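Local coordinates for protein extracellular invertase (PDB 5XH8) that probably hydrolyses sucrose and related beta-fructofuranosides and, with high transfructosylation activity, passes fructosyl groups on to sugars to build fructooligosaccharides such as 1-kestose, at residues G237-R242 with S393-Q398; V445-S450 with S588-S593; H45-A50 with V325-S330; V118-I123 with P128-S133; L184-K187 with W191-V194. All blocks are in the same frame, centred on the assembly; numbering follows the deposited sequence.

Interaction 1. Residues G237-R242 with S393-Q398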
# COMPACT_ATOMS: atom_id res chain seq x y z
N GLY A 237 -17.00 35.45 -1.77
CA GLY A 237 -17.43 34.55 -2.85
C GLY A 237 -17.58 35.21 -4.19
O GLY A 237 -18.04 34.58 -5.13
N THR A 238 -17.17 36.48 -4.30
CA THR A 238 -17.39 37.24 -5.52
C THR A 238 -16.33 36.94 -6.56
O THR A 238 -16.65 36.72 -7.71
CB THR A 238 -17.37 38.77 -5.24
OG1 THR A 238 -18.31 39.08 -4.22
CG2 THR A 238 -17.72 39.57 -6.48
N TRP A 239 -15.06 36.96 -6.15
CA TRP A 239 -13.95 37.01 -7.11
C TRP A 239 -13.22 35.67 -7.39
O TRP A 239 -12.50 35.56 -8.38
CB TRP A 239 -12.93 38.07 -6.64
CG TRP A 239 -13.55 39.46 -6.56
CD1 TRP A 239 -13.99 40.11 -5.43
CD2 TRP A 239 -13.83 40.34 -7.66
NE1 TRP A 239 -14.51 41.35 -5.77
CE2 TRP A 239 -14.43 41.51 -7.13
CE3 TRP A 239 -13.64 40.26 -9.05
CZ2 TRP A 239 -14.83 42.59 -7.93
CZ3 TRP A 239 -14.04 41.33 -9.85
CH2 TRP A 239 -14.63 42.47 -9.28
N ALA A 240 -13.37 34.69 -6.52
CA ALA A 240 -12.58 33.45 -6.60
C ALA A 240 -13.34 32.23 -6.14
O ALA A 240 -12.80 31.35 -5.46
CB ALA A 240 -11.29 33.63 -5.82
N GLY A 241 -14.61 32.17 -6.54
CA GLY A 241 -15.46 31.02 -6.30
C GLY A 241 -15.49 30.68 -4.83
O GLY A 241 -15.59 31.58 -3.99
N ARG A 242 -15.42 29.38 -4.54
CA ARG A 242 -15.30 28.88 -3.18
C ARG A 242 -14.15 27.87 -3.07
O ARG A 242 -13.77 27.21 -4.04
CB ARG A 242 -16.60 28.25 -2.70
CG ARG A 242 -17.87 29.05 -2.96
CD ARG A 242 -19.04 28.51 -2.15
NE ARG A 242 -18.84 28.77 -0.72
CZ ARG A 242 -19.18 29.90 -0.07
NH1 ARG A 242 -19.77 30.92 -0.68
NH2 ARG A 242 -18.91 30.02 1.23
N SER A 393 -10.92 44.56 -0.85
CA SER A 393 -10.12 43.43 -0.37
C SER A 393 -10.87 42.12 -0.66
O SER A 393 -12.04 42.13 -1.03
CB SER A 393 -9.86 43.59 1.12
OG SER A 393 -11.10 43.52 1.80
N GLY A 394 -10.19 41.00 -0.49
CA GLY A 394 -10.79 39.70 -0.81
C GLY A 394 -11.10 39.58 -2.29
O GLY A 394 -12.11 38.99 -2.66
N ALA A 395 -10.23 40.15 -3.12
CA ALA A 395 -10.43 40.24 -4.55
C ALA A 395 -9.24 39.61 -5.26
O ALA A 395 -8.46 38.89 -4.64
CB ALA A 395 -10.64 41.69 -4.95
N SER A 396 -9.08 39.91 -6.55
CA SER A 396 -8.05 39.27 -7.40
C SER A 396 -6.85 40.12 -7.69
O SER A 396 -6.13 39.87 -8.66
CB SER A 396 -8.69 38.84 -8.72
OG SER A 396 -9.89 38.16 -8.44
N TRP A 397 -6.62 41.12 -6.84
CA TRP A 397 -5.49 42.02 -7.02
C TRP A 397 -5.09 42.60 -5.67
O TRP A 397 -5.84 42.50 -4.70
CB TRP A 397 -5.87 43.15 -7.98
CG TRP A 397 -7.07 43.91 -7.51
CD1 TRP A 397 -7.08 45.00 -6.67
CD2 TRP A 397 -8.45 43.62 -7.80
NE1 TRP A 397 -8.37 45.41 -6.45
CE2 TRP A 397 -9.24 44.59 -7.12
CE3 TRP A 397 -9.10 42.66 -8.60
CZ2 TRP A 397 -10.64 44.62 -7.20
CZ3 TRP A 397 -10.50 42.67 -8.66
CH2 TRP A 397 -11.26 43.65 -7.96
N GLN A 398 -3.91 43.21 -5.61
CA GLN A 398 -3.50 43.97 -4.43
C GLN A 398 -2.65 45.20 -4.79
O GLN A 398 -1.91 45.22 -5.80
CB GLN A 398 -2.74 43.09 -3.45
CG GLN A 398 -1.43 42.55 -3.98
CD GLN A 398 -0.88 41.41 -3.15
OE1 GLN A 398 -1.30 41.20 -2.01
NE2 GLN A 398 0.07 40.68 -3.71
O HOH W 1 -11.58 37.41 -10.33
O HOH W 2 -14.04 37.17 -3.57
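W239 takes A395 and W397 over one face of its indole. The benzo end of W397 comes in edge first, a T-shaped pair with the six-membered rings 4.9 Å apart between centroids and their planes at 77°; W397 CH2 stands 3.7 Å from W239 CZ2. Further along the same face the methyl of A395 makes a CH-pi contact, CB lying 3.9 Å from the centroid of the W239 five-membered ring. That methyl also sits over a face of W397, so it is wedged between the two indoles. W397 reaches this position with CG set between its own N and carbonyl carbon (chi1 57°). T238 CG2 lies over the other face of W239.

Two waters bridge the segments: one donates to W239 O (2.8 Å) and the S396 hydroxyl (OG, 2.6 Å), the other runs backbone to backbone between W239 N and G394 O. The indole N-H groups bond outside the segments, W239 NE1 to E392 and W397 NE1 to A390 O; S396 OG, besides the water, bonds A309 O. The contact joins the loop between strands 219-227 and 247-248 to the one linking helix 388-391 with strand 398-403, with strand 302-311 alongside.

Interaction 2. Residues V445-S450 with S588-S593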
# COMPACT_ATOMS: atom_id res chain seq x y z
N VAL A 445 -25.00 45.73 -35.32
CA VAL A 445 -24.52 46.39 -36.53
C VAL A 445 -23.56 45.45 -37.25
O VAL A 445 -22.42 45.30 -36.82
CB VAL A 445 -23.80 47.71 -36.17
CG1 VAL A 445 -23.28 48.40 -37.42
CG2 VAL A 445 -24.71 48.61 -35.35
N PRO A 446 -24.00 44.83 -38.37
CA PRO A 446 -23.13 43.91 -39.11
C PRO A 446 -21.77 44.50 -39.46
O PRO A 446 -21.68 45.68 -39.77
CB PRO A 446 -23.92 43.61 -40.38
CG PRO A 446 -25.35 43.76 -39.97
CD PRO A 446 -25.35 44.90 -38.98
N PHE A 447 -20.72 43.69 -39.39
CA PHE A 447 -19.41 44.08 -39.91
C PHE A 447 -19.53 44.19 -41.42
O PHE A 447 -20.31 43.47 -42.04
CB PHE A 447 -18.32 43.04 -39.56
CG PHE A 447 -17.69 43.20 -38.18
CD1 PHE A 447 -18.37 43.80 -37.12
CD2 PHE A 447 -16.41 42.70 -37.94
CE1 PHE A 447 -17.77 43.93 -35.87
CE2 PHE A 447 -15.81 42.82 -36.69
CZ PHE A 447 -16.49 43.44 -35.66
N LYS A 448 -18.75 45.09 -42.02
CA LYS A 448 -18.68 45.17 -43.48
C LYS A 448 -18.13 43.88 -44.06
O LYS A 448 -18.56 43.44 -45.14
CB LYS A 448 -17.79 46.34 -43.92
CG LYS A 448 -17.98 46.71 -45.38
CD LYS A 448 -16.88 47.63 -45.88
CE LYS A 448 -17.04 47.91 -47.37
NZ LYS A 448 -15.77 48.45 -47.93
N ARG A 449 -17.16 43.28 -43.36
CA ARG A 449 -16.63 41.98 -43.74
C ARG A 449 -16.55 41.04 -42.52
O ARG A 449 -16.19 41.44 -41.43
CB ARG A 449 -15.26 42.16 -44.35
CG ARG A 449 -14.70 40.90 -44.98
CD ARG A 449 -13.26 41.13 -45.33
NE ARG A 449 -12.59 39.88 -45.64
CZ ARG A 449 -11.32 39.79 -46.00
NH1 ARG A 449 -10.56 40.89 -46.10
NH2 ARG A 449 -10.78 38.60 -46.26
N SER A 450 -16.93 39.79 -42.73
CA SER A 450 -16.90 38.78 -41.68
C SER A 450 -16.02 37.66 -42.20
O SER A 450 -15.83 37.54 -43.43
CB SER A 450 -18.29 38.26 -41.38
OG SER A 450 -19.01 39.15 -40.57
N SER A 588 -12.73 50.48 -30.87
CA SER A 588 -11.61 50.73 -31.75
C SER A 588 -11.79 49.98 -33.06
O SER A 588 -12.72 49.17 -33.22
CB SER A 588 -10.32 50.20 -31.15
OG SER A 588 -10.30 48.78 -31.27
N LYS A 589 -10.88 50.25 -33.98
CA LYS A 589 -10.59 49.37 -35.11
C LYS A 589 -10.49 47.90 -34.56
O LYS A 589 -9.83 47.62 -33.56
CB LYS A 589 -9.28 49.87 -35.75
CG LYS A 589 -8.67 49.10 -36.91
CD LYS A 589 -7.14 49.22 -36.85
CE LYS A 589 -6.43 48.85 -38.15
NZ LYS A 589 -5.63 49.98 -38.69
N VAL A 590 -11.24 47.01 -35.19
CA VAL A 590 -11.35 45.63 -34.80
C VAL A 590 -10.50 44.85 -35.78
O VAL A 590 -10.64 45.07 -36.99
CB VAL A 590 -12.82 45.18 -34.90
CG1 VAL A 590 -12.99 43.74 -34.44
CG2 VAL A 590 -13.71 46.12 -34.10
N THR A 591 -9.61 43.98 -35.30
CA THR A 591 -8.82 43.12 -36.18
C THR A 591 -9.38 41.69 -36.18
O THR A 591 -9.70 41.13 -35.13
CB THR A 591 -7.34 43.12 -35.77
OG1 THR A 591 -6.86 44.47 -35.77
CG2 THR A 591 -6.50 42.29 -36.75
N VAL A 592 -9.51 41.12 -37.37
CA VAL A 592 -9.98 39.75 -37.54
C VAL A 592 -8.89 39.03 -38.31
O VAL A 592 -8.50 39.49 -39.39
CB VAL A 592 -11.31 39.64 -38.32
CG1 VAL A 592 -11.68 38.16 -38.55
CG2 VAL A 592 -12.43 40.37 -37.59
N SER A 593 -8.39 37.93 -37.74
CA SER A 593 -7.42 37.09 -38.41
C SER A 593 -8.07 35.73 -38.57
O SER A 593 -8.57 35.14 -37.59
CB SER A 593 -6.12 37.03 -37.59
OG SER A 593 -5.24 36.07 -38.15
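F447 and V590 make the main apolar contact here, with V592 as a second, looser partner. The phenyl ring comes end-on: V590 CG1 sits at its edge, close to the ring plane, 3.7 Å from F447 CZ and equally near CE2. V592 CG2 lies at the same rim, 4.3 Å from F447 CE2. The ring is carried across by a first torsion that leaves CG beside the backbone N (chi1 -85°), and it crosses the V590 side chain at about a right angle. V590 in turn holds CG1 opposite its own N, which presents that methyl to the ring.

These are side chains of the two sheets of a beta sandwich, the C-terminal domain of family 32 glycosidases. F447 directly follows the edge strand 444-446 of the six-stranded sheet, and V590 and V592 belong to strand 585-594 of the facing one. Further apolar cover comes from F577, whose ring meets that of F447 with planes at about 40° and which also touches V590; L458 and A460 pack on V590 as well.

No hydrogen bond joins the two segments. The backbone bonds run within each sheet, F447 with I575, V590 with E434 and T591 with S459, while K448 N crosses between the sheets to E434 OE1. At the start of 588-593, S588 OG donates to K589 O at 2.6 Å from above the carbonyl plane.

Interaction 3. Residues H45-A50 with V325-S330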
# COMPACT_ATOMS: atom_id res chain seq x y z
N HIS A 45 3.40 16.80 -17.89
CA HIS A 45 4.20 17.68 -18.75
C HIS A 45 5.67 17.74 -18.30
O HIS A 45 5.94 17.76 -17.10
CB HIS A 45 3.72 19.14 -18.74
CG HIS A 45 2.26 19.36 -18.91
ND1 HIS A 45 1.48 18.65 -19.80
CD2 HIS A 45 1.44 20.30 -18.37
CE1 HIS A 45 0.24 19.09 -19.75
NE2 HIS A 45 0.19 20.10 -18.91
N TYR A 46 6.61 17.80 -19.23
CA TYR A 46 8.00 18.03 -18.87
C TYR A 46 8.84 18.45 -20.05
O TYR A 46 8.58 18.04 -21.18
CB TYR A 46 8.64 16.79 -18.22
CG TYR A 46 8.87 15.60 -19.14
CD1 TYR A 46 7.83 14.74 -19.50
CD2 TYR A 46 10.16 15.31 -19.65
CE1 TYR A 46 8.05 13.63 -20.31
CE2 TYR A 46 10.38 14.21 -20.46
CZ TYR A 46 9.33 13.36 -20.79
OH TYR A 46 9.56 12.26 -21.62
N THR A 47 9.86 19.26 -19.76
CA THR A 47 10.91 19.53 -20.72
C THR A 47 11.96 18.45 -20.57
O THR A 47 12.52 18.27 -19.49
CB THR A 47 11.56 20.90 -20.48
OG1 THR A 47 10.56 21.91 -20.43
CG2 THR A 47 12.55 21.21 -21.58
N ASP A 48 12.21 17.72 -21.64
CA ASP A 48 13.25 16.71 -21.69
C ASP A 48 14.63 17.42 -21.74
O ASP A 48 14.96 18.03 -22.76
CB ASP A 48 13.03 15.85 -22.93
CG ASP A 48 14.08 14.75 -23.08
OD1 ASP A 48 15.21 14.91 -22.56
OD2 ASP A 48 13.73 13.70 -23.68
N PRO A 49 15.44 17.34 -20.65
CA PRO A 49 16.71 18.09 -20.65
C PRO A 49 17.67 17.72 -21.79
O PRO A 49 18.36 18.59 -22.29
CB PRO A 49 17.32 17.80 -19.28
CG PRO A 49 16.66 16.55 -18.82
CD PRO A 49 15.30 16.51 -19.44
N ALA A 50 17.66 16.47 -22.22
CA ALA A 50 18.53 16.03 -23.29
C ALA A 50 18.20 16.62 -24.67
O ALA A 50 19.12 16.87 -25.43
CB ALA A 50 18.53 14.52 -23.38
N VAL A 325 7.03 24.36 -15.54
CA VAL A 325 8.17 25.20 -15.87
C VAL A 325 8.69 24.82 -17.23
O VAL A 325 8.91 23.64 -17.52
CB VAL A 325 9.32 25.03 -14.83
CG1 VAL A 325 10.57 25.79 -15.29
CG2 VAL A 325 8.85 25.55 -13.49
N LEU A 326 8.87 25.82 -18.08
CA LEU A 326 9.51 25.64 -19.39
C LEU A 326 10.75 26.53 -19.41
O LEU A 326 10.61 27.76 -19.41
CB LEU A 326 8.53 26.05 -20.52
CG LEU A 326 9.05 25.97 -21.96
CD1 LEU A 326 9.36 24.54 -22.37
CD2 LEU A 326 8.06 26.63 -22.93
N PRO A 327 11.94 25.92 -19.39
CA PRO A 327 13.10 26.81 -19.29
C PRO A 327 13.43 27.54 -20.60
O PRO A 327 13.15 27.04 -21.71
CB PRO A 327 14.24 25.86 -18.87
CG PRO A 327 13.83 24.54 -19.36
CD PRO A 327 12.33 24.50 -19.29
N SER A 328 14.10 28.67 -20.44
CA SER A 328 14.63 29.47 -21.56
C SER A 328 15.51 28.65 -22.50
O SER A 328 15.60 28.96 -23.67
CB SER A 328 15.44 30.66 -21.03
OG SER A 328 16.67 30.23 -20.47
N THR A 329 16.14 27.61 -21.97
CA THR A 329 16.97 26.70 -22.76
C THR A 329 16.21 25.68 -23.60
O THR A 329 16.82 24.96 -24.39
CB THR A 329 17.88 25.90 -21.85
OG1 THR A 329 17.09 25.17 -20.91
CG2 THR A 329 18.86 26.86 -21.10
N SER A 330 14.89 25.59 -23.43
CA SER A 330 14.10 24.66 -24.24
C SER A 330 14.16 24.97 -25.73
O SER A 330 14.48 26.10 -26.12
CB SER A 330 12.64 24.62 -23.76
OG SER A 330 11.89 25.76 -24.14
O HOH W 3 10.04 21.19 -17.54
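T47 does most of the work, its short side chain pressed against P327 and the chain on either side of it. The hydroxyl branch points at the proline ring, with OG1 3.3 Å from P327 CD, and passes L326 CD1 at 3.5 Å. Its methyl goes the other way along the turn: CG2 is 4.0 Å from S330 CB and about the same from P327 CD. One rotation explains both, since a chi1 of -53° puts OG1 beside the backbone N and CG2 opposite it, so both branches come up to P327 CD, OG1 the closer, while CG2 goes on to S330.

P327 opens a type I beta turn that ends at S330, closed by S330 N donating to P327 O at 2.8 Å. S330 stands at the N-cap of helix 331-336. Its OG bonds S333 OG, and its CB meets the threonine methyl. The turn therefore joins the end of strand 318-326 to this helix, while T47 closes strand 37-47. Both strands belong to the same mixed sheet of the propeller domain, though they are not neighbours in it, and F54 of the adjoining strand 54-60 touches both T47 and L326.

No direct hydrogen bond crosses the contact. A water bridges the strand ends instead, accepting from T47 N at 2.9 Å and donating to V325 O at 2.7 Å. With one bridging water and van der Waals contacts across it, the contact is consistent with packing between unpaired strand ends and the turn that follows one of them.

Interaction 4. Residues V118-I123 with P128-S133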
# COMPACT_ATOMS: atom_id res chain seq x y z
N VAL A 118 -4.47 3.84 -8.52
CA VAL A 118 -5.79 3.59 -7.94
C VAL A 118 -6.12 2.08 -7.86
O VAL A 118 -6.02 1.33 -8.85
CB VAL A 118 -6.88 4.35 -8.71
CG1 VAL A 118 -8.28 4.04 -8.19
CG2 VAL A 118 -6.62 5.85 -8.67
N SER A 119 -6.49 1.64 -6.65
CA SER A 119 -6.82 0.25 -6.36
C SER A 119 -8.29 -0.03 -5.99
O SER A 119 -8.70 -1.20 -5.96
CB SER A 119 -5.93 -0.26 -5.25
OG SER A 119 -4.57 -0.18 -5.61
N TYR A 120 -9.06 1.02 -5.69
CA TYR A 120 -10.47 0.89 -5.26
C TYR A 120 -11.27 2.08 -5.74
O TYR A 120 -10.80 3.22 -5.65
CB TYR A 120 -10.61 0.81 -3.72
CG TYR A 120 -9.95 -0.41 -3.16
CD1 TYR A 120 -10.61 -1.64 -3.15
CD2 TYR A 120 -8.65 -0.34 -2.68
CE1 TYR A 120 -9.97 -2.78 -2.68
CE2 TYR A 120 -7.99 -1.49 -2.23
CZ TYR A 120 -8.64 -2.70 -2.23
OH TYR A 120 -7.99 -3.81 -1.77
N LEU A 121 -12.48 1.79 -6.22
CA LEU A 121 -13.46 2.80 -6.63
C LEU A 121 -14.81 2.40 -5.98
O LEU A 121 -15.00 1.24 -5.66
CB LEU A 121 -13.59 2.80 -8.16
CG LEU A 121 -12.46 3.44 -8.97
CD1 LEU A 121 -12.73 3.25 -10.47
CD2 LEU A 121 -12.34 4.93 -8.67
N PRO A 122 -15.73 3.33 -5.75
CA PRO A 122 -15.62 4.76 -6.14
C PRO A 122 -14.82 5.60 -5.16
O PRO A 122 -14.59 5.20 -4.04
CB PRO A 122 -17.09 5.22 -6.12
CG PRO A 122 -17.72 4.38 -5.07
CD PRO A 122 -17.05 3.01 -5.17
N ILE A 123 -14.41 6.78 -5.61
CA ILE A 123 -13.71 7.73 -4.77
C ILE A 123 -14.41 9.07 -4.99
O ILE A 123 -14.52 9.54 -6.13
CB ILE A 123 -12.22 7.87 -5.21
CG1 ILE A 123 -11.48 6.52 -5.16
CG2 ILE A 123 -11.51 8.94 -4.38
CD1 ILE A 123 -10.22 6.53 -6.00
N PRO A 128 -17.86 8.09 2.19
CA PRO A 128 -16.72 7.64 2.99
C PRO A 128 -15.55 7.19 2.11
O PRO A 128 -15.75 6.64 1.02
CB PRO A 128 -17.30 6.47 3.82
CG PRO A 128 -18.79 6.79 3.90
CD PRO A 128 -19.12 7.42 2.57
N TYR A 129 -14.33 7.46 2.58
CA TYR A 129 -13.14 7.12 1.83
C TYR A 129 -12.74 5.65 2.05
O TYR A 129 -12.68 5.18 3.19
CB TYR A 129 -12.02 8.04 2.27
CG TYR A 129 -10.83 8.04 1.37
CD1 TYR A 129 -10.81 8.83 0.23
CD2 TYR A 129 -9.74 7.22 1.64
CE1 TYR A 129 -9.70 8.84 -0.62
CE2 TYR A 129 -8.64 7.22 0.81
CZ TYR A 129 -8.62 8.03 -0.32
OH TYR A 129 -7.50 8.05 -1.13
N THR A 130 -12.46 4.92 0.97
CA THR A 130 -11.93 3.55 1.10
C THR A 130 -10.43 3.61 1.30
O THR A 130 -9.72 4.14 0.48
CB THR A 130 -12.25 2.73 -0.14
OG1 THR A 130 -13.65 2.69 -0.27
CG2 THR A 130 -11.71 1.29 -0.05
N ARG A 131 -9.96 3.07 2.42
CA ARG A 131 -8.55 3.02 2.76
C ARG A 131 -7.72 2.43 1.62
O ARG A 131 -8.09 1.41 1.04
CB ARG A 131 -8.36 2.17 4.04
CG ARG A 131 -6.92 2.06 4.56
CD ARG A 131 -6.53 3.27 5.36
NE ARG A 131 -5.19 3.15 5.90
CZ ARG A 131 -4.87 2.45 6.99
NH1 ARG A 131 -5.78 1.76 7.68
NH2 ARG A 131 -3.61 2.42 7.38
N GLY A 132 -6.60 3.08 1.28
CA GLY A 132 -5.74 2.58 0.21
C GLY A 132 -6.29 2.75 -1.20
O GLY A 132 -5.69 2.24 -2.14
N SER A 133 -7.40 3.47 -1.40
CA SER A 133 -7.90 3.65 -2.76
C SER A 133 -6.90 4.43 -3.68
O SER A 133 -6.78 4.12 -4.87
CB SER A 133 -9.34 4.23 -2.78
OG SER A 133 -9.40 5.43 -2.10
O HOH W 4 -4.09 2.29 -4.74
O HOH W 5 -12.27 6.04 -1.66
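Y120 and S133 face each other where the chain returns from a long hairpin connection between strands 112-118 and 134-140, the last step being a type II beta turn from T130 to S133. S119 N donates to S133 O at 3.1 Å, nearly straight at 161°, and V118 CA adds a CA-H...O contact to the same oxygen at 3.3 Å. The S133 CB lies 3.4 Å from Y120 O and packs on Y120 CB. The tyrosine ring meets the turn with its rim, G132 O lying in the ring plane at CD2, while T130 CG2 reaches its CB and CG obliquely. I123 closes the other end: CG1 comes up to S133 OG, and CG2 runs beside Y129 CE1 at 4.2 Å, both side chains pointing the same way.

Further out, waters tie the two arms. One joins S119 OG with G132 O; another accepts from T130 N and donates to S133 OG, with a weak bond to P122 O, whose residue follows a cis peptide.

Partners beyond the segments take the polar ends. Y129 OH bonds E134, whereas Y120 OH reaches N92 of the second subunit. R131, leading away from the contact, bonds the carbonyls of Q217 and V156 of that subunit, so this loop takes part in the dimer interface. The turn itself is doubly tied. S133 OG sits between its own N and carbonyl carbon (chi1 57°), which turns it back onto T130 O; that oxygen accepts from S133 N at 3.1 Å and, in the carbonyl plane, from S133 OG at 2.9 Å.

Interaction 5. Residues L184-K187 with W191-V194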
# COMPACT_ATOMS: atom_id res chain seq x y z
N LEU A 184 12.83 25.74 5.33
CA LEU A 184 12.83 24.37 5.88
C LEU A 184 14.22 23.77 6.07
O LEU A 184 14.34 22.62 6.48
CB LEU A 184 12.01 23.46 4.96
CG LEU A 184 10.52 23.84 4.87
CD1 LEU A 184 9.87 23.19 3.66
CD2 LEU A 184 9.78 23.46 6.15
N HIS A 185 15.27 24.54 5.77
CA HIS A 185 16.65 24.05 5.76
C HIS A 185 16.79 22.78 4.92
O HIS A 185 17.53 21.87 5.28
CB HIS A 185 17.17 23.87 7.20
CG HIS A 185 17.01 25.11 8.04
ND1 HIS A 185 15.96 25.28 8.91
CD2 HIS A 185 17.73 26.25 8.08
CE1 HIS A 185 16.05 26.47 9.47
NE2 HIS A 185 17.12 27.08 8.99
N SER A 186 16.11 22.74 3.77
CA SER A 186 16.18 21.57 2.89
C SER A 186 17.47 21.68 2.14
O SER A 186 17.96 22.79 1.93
CB SER A 186 15.02 21.53 1.87
OG SER A 186 13.77 21.72 2.50
N LYS A 187 18.00 20.56 1.67
CA LYS A 187 19.09 20.65 0.71
C LYS A 187 18.65 21.45 -0.52
O LYS A 187 17.45 21.42 -0.92
CB LYS A 187 19.56 19.26 0.31
CG LYS A 187 20.25 18.55 1.46
CD LYS A 187 20.33 17.06 1.24
CE LYS A 187 20.94 16.38 2.45
NZ LYS A 187 21.40 15.02 2.07
N TRP A 191 13.33 18.43 -4.22
CA TRP A 191 12.05 18.27 -4.90
C TRP A 191 11.00 18.17 -3.82
O TRP A 191 11.14 17.38 -2.89
CB TRP A 191 12.05 17.02 -5.79
CG TRP A 191 12.70 17.27 -7.12
CD1 TRP A 191 13.98 16.90 -7.52
CD2 TRP A 191 12.11 17.90 -8.25
NE1 TRP A 191 14.19 17.28 -8.82
CE2 TRP A 191 13.07 17.90 -9.29
CE3 TRP A 191 10.84 18.46 -8.49
CZ2 TRP A 191 12.81 18.46 -10.54
CZ3 TRP A 191 10.59 19.01 -9.75
CH2 TRP A 191 11.57 19.01 -10.75
N TYR A 192 10.00 19.04 -3.93
CA TYR A 192 8.78 18.99 -3.14
C TYR A 192 7.66 18.34 -3.95
O TYR A 192 7.72 18.33 -5.18
CB TYR A 192 8.33 20.41 -2.72
CG TYR A 192 9.42 21.09 -1.91
CD1 TYR A 192 9.56 20.83 -0.54
CD2 TYR A 192 10.35 21.91 -2.53
CE1 TYR A 192 10.58 21.42 0.19
CE2 TYR A 192 11.37 22.51 -1.80
CZ TYR A 192 11.48 22.26 -0.45
OH TYR A 192 12.52 22.83 0.26
N THR A 193 6.68 17.80 -3.24
CA THR A 193 5.44 17.33 -3.84
C THR A 193 4.29 17.85 -3.03
O THR A 193 4.30 17.74 -1.81
CB THR A 193 5.39 15.78 -3.86
OG1 THR A 193 6.45 15.28 -4.69
CG2 THR A 193 4.08 15.31 -4.42
N VAL A 194 3.30 18.42 -3.71
CA VAL A 194 1.98 18.60 -3.11
C VAL A 194 1.03 17.52 -3.59
O VAL A 194 1.06 17.13 -4.77
CB VAL A 194 1.32 20.00 -3.28
CG1 VAL A 194 2.04 21.02 -2.39
CG2 VAL A 194 1.27 20.46 -4.73
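L184 meets Y192 first, its CD1 methyl lying 4.0 Å from Y192 CE1. The leucine side chain crosses the tyrosine at a slant, and the methyl approaches neither squarely over the ring nor in its plane. L184 also packs on L222 of strand 219-227.

H185 turns the chain. With positive phi (52°) and two bonds running back into the last turn of helix 178-184, it makes a Schellman motif, a common way of ending a helix and redirecting the backbone. Here the redirected chain heads for strand 191-199, one of the inner strands of an antiparallel four-stranded sheet, a blade of the family 32 propeller. Y192 lies on that strand and reaches back to the helix end.

S186 comes next and makes the polar contact. Its OG donates to Y192 OH at 2.8 Å, arriving near the plane of the tyrosine ring, and CB also stands close, 3.2 Å from Y192 OH. A chi1 of -50° sets OG beside the serine N and turns it to the phenol. Helix end, loop and strand 203-211 are linked here through a small polar cluster at the tyrosine tip: Y192 OH passes its own proton to D181 of the helix, and S186 OG accepts from R210 NH1, which also holds L184 O.

How the interactions relate
Interactions 3, 4 and 5 lie in the beta-propeller, 3 at the ends of two strands of the mixed sheet, 4 and 5 at two different four-stranded antiparallel sheets (96-150 and 166-227). Interaction 1 joins the loop after strand 219-227 to the loop leading into strand 398-403; interaction 2 lies in the C-terminal sandwich. Along the chain, 4 and then 5 fall between the two halves of 3, the segments of 1 and 3 alternate, and 1 closes before 2 opens. The nearest pair is 3 and 5, centres 21 Å apart; 2 and 4 are the most distant, about 54 Å between centres. None touches another, so they are separate local contacts, and only interaction 4 touches the second subunit.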